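Local coordinates for vascular protein tyrosine phosphatase 1 (Rattus norvegicus, PDB 3I36), which probably removes phosphate from phosphotyrosine in proteins, as the catalytic domain of a membrane-spanning, receptor-type tyrosine phosphatase, at residues I264-V276 against Y293-Q307. Sequence-based numbering, arbitrary orientation.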
# COMPACT_ATOMS: atom_id res chain seq x y z
N ILE A 264 -12.18 -9.73 10.23
CA ILE A 264 -12.95 -10.97 10.09
C ILE A 264 -12.45 -11.99 11.10
O ILE A 264 -13.22 -12.61 11.83
CB ILE A 264 -12.79 -11.56 8.67
CG1 ILE A 264 -13.63 -10.77 7.67
CG2 ILE A 264 -13.18 -13.04 8.65
CD1 ILE A 264 -13.26 -11.08 6.22
N GLU A 265 -11.14 -12.18 11.14
CA GLU A 265 -10.53 -13.19 12.00
C GLU A 265 -10.75 -12.87 13.47
O GLU A 265 -11.06 -13.75 14.26
CB GLU A 265 -9.03 -13.28 11.69
CG GLU A 265 -8.77 -13.98 10.39
CD GLU A 265 -7.31 -14.02 10.00
OE1 GLU A 265 -6.49 -13.34 10.64
OE2 GLU A 265 -7.00 -14.74 9.03
N ASN A 266 -10.60 -11.60 13.83
CA ASN A 266 -10.63 -11.21 15.22
C ASN A 266 -11.98 -10.81 15.77
O ASN A 266 -12.21 -10.88 16.97
CB ASN A 266 -9.64 -10.09 15.46
CG ASN A 266 -8.21 -10.55 15.28
OD1 ASN A 266 -7.83 -11.63 15.74
ND2 ASN A 266 -7.40 -9.74 14.60
N GLU A 267 -12.88 -10.37 14.89
CA GLU A 267 -14.13 -9.80 15.36
C GLU A 267 -15.34 -10.36 14.65
O GLU A 267 -16.45 -10.05 15.03
CB GLU A 267 -14.09 -8.28 15.21
CG GLU A 267 -12.84 -7.64 15.77
CD GLU A 267 -12.81 -6.15 15.53
OE1 GLU A 267 -11.77 -5.62 15.11
OE2 GLU A 267 -13.86 -5.51 15.75
N ASN A 268 -15.12 -11.15 13.61
CA ASN A 268 -16.22 -11.71 12.84
C ASN A 268 -17.12 -10.64 12.27
O ASN A 268 -18.31 -10.85 12.11
CB ASN A 268 -17.06 -12.64 13.70
CG ASN A 268 -16.25 -13.79 14.21
OD1 ASN A 268 -15.67 -14.54 13.44
ND2 ASN A 268 -16.16 -13.90 15.52
N THR A 269 -16.53 -9.50 11.96
CA THR A 269 -17.30 -8.39 11.45
C THR A 269 -16.45 -7.74 10.39
O THR A 269 -15.24 -7.93 10.35
CB THR A 269 -17.56 -7.33 12.52
OG1 THR A 269 -16.30 -6.72 12.86
CG2 THR A 269 -18.18 -7.96 13.74
N VAL A 270 -17.08 -6.98 9.52
CA VAL A 270 -16.30 -6.22 8.58
C VAL A 270 -16.86 -4.83 8.51
O VAL A 270 -18.05 -4.59 8.72
CB VAL A 270 -16.23 -6.87 7.17
CG1 VAL A 270 -15.88 -8.35 7.28
CG2 VAL A 270 -17.52 -6.68 6.44
N ASP A 271 -15.98 -3.90 8.21
CA ASP A 271 -16.39 -2.55 7.98
C ASP A 271 -15.47 -2.02 6.90
O ASP A 271 -14.47 -1.36 7.17
CB ASP A 271 -16.29 -1.72 9.25
CG ASP A 271 -16.94 -0.36 9.09
OD1 ASP A 271 -17.38 -0.04 7.96
OD2 ASP A 271 -17.01 0.37 10.09
N VAL A 272 -15.82 -2.34 5.66
CA VAL A 272 -15.00 -1.95 4.54
C VAL A 272 -15.07 -0.44 4.46
O VAL A 272 -14.07 0.24 4.23
CB VAL A 272 -15.54 -2.55 3.25
CG1 VAL A 272 -14.73 -2.06 2.04
CG2 VAL A 272 -15.53 -4.08 3.35
N TYR A 273 -16.28 0.08 4.63
CA TYR A 273 -16.50 1.51 4.55
C TYR A 273 -15.59 2.21 5.56
O TYR A 273 -14.91 3.17 5.23
CB TYR A 273 -17.96 1.84 4.82
CG TYR A 273 -18.25 3.31 4.69
CD1 TYR A 273 -18.67 3.84 3.48
CD2 TYR A 273 -18.10 4.16 5.77
CE1 TYR A 273 -18.93 5.18 3.35
CE2 TYR A 273 -18.36 5.51 5.65
CZ TYR A 273 -18.77 6.01 4.44
OH TYR A 273 -19.04 7.35 4.32
N GLY A 274 -15.60 1.73 6.80
CA GLY A 274 -14.82 2.32 7.87
C GLY A 274 -13.33 2.25 7.59
O GLY A 274 -12.58 3.18 7.88
N ILE A 275 -12.91 1.14 7.00
CA ILE A 275 -11.51 1.01 6.65
C ILE A 275 -11.14 2.01 5.57
O ILE A 275 -10.17 2.74 5.70
CB ILE A 275 -11.19 -0.41 6.18
CG1 ILE A 275 -11.24 -1.35 7.39
CG2 ILE A 275 -9.80 -0.47 5.54
CD1 ILE A 275 -11.35 -2.82 7.00
N VAL A 276 -11.92 2.05 4.49
CA VAL A 276 -11.54 2.91 3.38
C VAL A 276 -11.62 4.34 3.84
O VAL A 276 -10.77 5.15 3.50
CB VAL A 276 -12.41 2.68 2.13
CG1 VAL A 276 -12.03 3.68 1.03
CG2 VAL A 276 -12.23 1.22 1.66
N TYR A 293 -13.28 -1.00 -4.86
CA TYR A 293 -14.09 -1.05 -3.65
C TYR A 293 -14.99 -2.28 -3.66
O TYR A 293 -15.17 -2.92 -2.63
CB TYR A 293 -14.93 0.21 -3.55
CG TYR A 293 -15.68 0.34 -2.25
CD1 TYR A 293 -15.06 0.83 -1.12
CD2 TYR A 293 -17.02 -0.03 -2.15
CE1 TYR A 293 -15.72 0.96 0.07
CE2 TYR A 293 -17.71 0.11 -0.96
CZ TYR A 293 -17.04 0.59 0.15
OH TYR A 293 -17.70 0.74 1.35
N VAL A 294 -15.57 -2.58 -4.81
CA VAL A 294 -16.38 -3.78 -4.92
C VAL A 294 -15.50 -5.00 -4.76
O VAL A 294 -15.87 -5.96 -4.09
CB VAL A 294 -17.14 -3.84 -6.25
CG1 VAL A 294 -17.86 -5.18 -6.39
CG2 VAL A 294 -18.12 -2.68 -6.33
N PHE A 295 -14.32 -4.96 -5.37
CA PHE A 295 -13.34 -6.04 -5.24
C PHE A 295 -13.05 -6.33 -3.78
O PHE A 295 -12.90 -7.50 -3.40
CB PHE A 295 -12.06 -5.67 -5.99
CG PHE A 295 -10.98 -6.72 -5.93
CD1 PHE A 295 -11.02 -7.83 -6.77
CD2 PHE A 295 -9.92 -6.58 -5.06
CE1 PHE A 295 -10.01 -8.78 -6.73
CE2 PHE A 295 -8.92 -7.52 -5.00
CZ PHE A 295 -8.96 -8.63 -5.84
N LEU A 296 -12.98 -5.29 -2.95
CA LEU A 296 -12.74 -5.50 -1.52
C LEU A 296 -13.87 -6.28 -0.93
O LEU A 296 -13.68 -7.21 -0.14
CB LEU A 296 -12.72 -4.18 -0.77
CG LEU A 296 -11.43 -3.41 -0.84
CD1 LEU A 296 -11.58 -2.17 0.01
CD2 LEU A 296 -10.32 -4.32 -0.32
N ASN A 297 -15.07 -5.88 -1.30
CA ASN A 297 -16.22 -6.57 -0.79
C ASN A 297 -16.22 -7.99 -1.31
O ASN A 297 -16.57 -8.92 -0.59
CB ASN A 297 -17.47 -5.80 -1.17
CG ASN A 297 -17.64 -4.58 -0.32
OD1 ASN A 297 -17.16 -3.49 -0.66
ND2 ASN A 297 -18.28 -4.76 0.82
N GLN A 298 -15.79 -8.17 -2.56
CA GLN A 298 -15.66 -9.53 -3.10
C GLN A 298 -14.67 -10.34 -2.27
O GLN A 298 -14.88 -11.52 -1.97
CB GLN A 298 -15.21 -9.50 -4.55
CG GLN A 298 -15.28 -10.87 -5.22
CD GLN A 298 -16.71 -11.37 -5.31
OE1 GLN A 298 -17.56 -10.71 -5.90
NE2 GLN A 298 -16.98 -12.54 -4.72
N CYS A 299 -13.56 -9.69 -1.90
CA CYS A 299 -12.56 -10.33 -1.06
C CYS A 299 -13.19 -10.82 0.23
O CYS A 299 -13.03 -11.98 0.60
CB CYS A 299 -11.42 -9.36 -0.76
SG CYS A 299 -10.33 -9.13 -2.15
N VAL A 300 -13.91 -9.94 0.91
CA VAL A 300 -14.59 -10.30 2.14
C VAL A 300 -15.52 -11.48 1.91
O VAL A 300 -15.55 -12.42 2.70
CB VAL A 300 -15.40 -9.13 2.71
CG1 VAL A 300 -16.22 -9.58 3.91
CG2 VAL A 300 -14.48 -7.99 3.10
N LEU A 301 -16.29 -11.42 0.83
CA LEU A 301 -17.25 -12.48 0.55
C LEU A 301 -16.53 -13.80 0.36
O LEU A 301 -16.92 -14.84 0.91
CB LEU A 301 -18.08 -12.14 -0.69
CG LEU A 301 -19.22 -13.10 -1.01
CD1 LEU A 301 -20.26 -13.02 0.09
CD2 LEU A 301 -19.82 -12.78 -2.38
N ASP A 302 -15.45 -13.76 -0.41
CA ASP A 302 -14.70 -14.97 -0.71
C ASP A 302 -14.04 -15.54 0.54
O ASP A 302 -13.99 -16.76 0.72
CB ASP A 302 -13.66 -14.68 -1.79
CG ASP A 302 -14.29 -14.33 -3.12
OD1 ASP A 302 -15.52 -14.53 -3.26
OD2 ASP A 302 -13.58 -13.87 -4.03
N ILE A 303 -13.53 -14.66 1.40
CA ILE A 303 -12.90 -15.09 2.63
C ILE A 303 -13.91 -15.76 3.53
O ILE A 303 -13.67 -16.84 4.07
CB ILE A 303 -12.29 -13.88 3.36
CG1 ILE A 303 -11.10 -13.36 2.57
CG2 ILE A 303 -11.89 -14.26 4.79
CD1 ILE A 303 -10.59 -12.03 3.02
N ILE A 304 -15.06 -15.11 3.69
CA ILE A 304 -16.15 -15.65 4.48
C ILE A 304 -16.63 -16.99 3.93
O ILE A 304 -16.78 -17.97 4.67
CB ILE A 304 -17.31 -14.65 4.52
CG1 ILE A 304 -16.94 -13.48 5.43
CG2 ILE A 304 -18.59 -15.32 4.99
CD1 ILE A 304 -17.87 -12.28 5.32
N ARG A 305 -16.88 -17.04 2.63
CA ARG A 305 -17.26 -18.28 1.97
C ARG A 305 -16.19 -19.36 2.11
O ARG A 305 -16.50 -20.54 2.21
CB ARG A 305 -17.54 -18.05 0.49
CG ARG A 305 -18.84 -17.33 0.19
CD ARG A 305 -18.96 -17.13 -1.31
NE ARG A 305 -20.24 -16.54 -1.69
CZ ARG A 305 -20.56 -16.20 -2.93
NH1 ARG A 305 -19.69 -16.37 -3.91
NH2 ARG A 305 -21.75 -15.67 -3.19
N ALA A 306 -14.93 -18.95 2.08
CA ALA A 306 -13.83 -19.91 2.16
C ALA A 306 -13.60 -20.35 3.60
O ALA A 306 -12.73 -21.17 3.89
CB ALA A 306 -12.55 -19.34 1.55
N GLN A 307 -14.39 -19.77 4.51
CA GLN A 307 -14.46 -20.26 5.88
C GLN A 307 -15.49 -21.38 5.89
O GLN A 307 -16.62 -21.20 6.37
CB GLN A 307 -14.83 -19.13 6.85
CG GLN A 307 -13.73 -18.08 7.01
CD GLN A 307 -14.09 -16.95 7.98
OE1 GLN A 307 -15.26 -16.69 8.26
NE2 GLN A 307 -13.06 -16.28 8.50
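V272 lies against N297, with CA atoms 7.2 Å apart, where helix 272-276 crosses helix 293-305 at 131° with the axes 11.1 Å apart. V272 is a knob set in a hole made by Y293, L296, N297 and V300. With chi1 at 176°, its CG1 lies anti to the backbone N and is directed at Y293 CE1 and L296 CD1, touching both. The V272 and V300 side chains slide past each other in opposite directions, with their CG2 methyls in contact. One turn on, V276 CG2 meets the edge of the Y293 ring at CE1 (3.8 Å) and also touches L296 CD1. The Y293 hydroxyl lies near the plane of the Y273 ring, at its edge, 3.6 Å from Y273 CB. It hydrogen-bonds E49 of helix 28-53. With an alanine at Y293, V272 and V276 would probably lose the ring they pack on, and E49 its hydroxyl partner. Further along, V270 and V300 meet tip to tip, CG1 to CG1 at 3.6 Å. I264 CD1 packs on I303 CG2 (3.7 Å) and on V300 CG1. D271 N-caps helix 272-280: its OD1 accepts from G274 N at 2.8 Å, met from above the carboxylate plane. The contact joins the end of helix 249-267, strand 269-270 and the next helix to the C-terminal helix of the phosphatase domain. No hydrogen bond links the two segments, so their association rests mainly on the fit of buried apolar side chains.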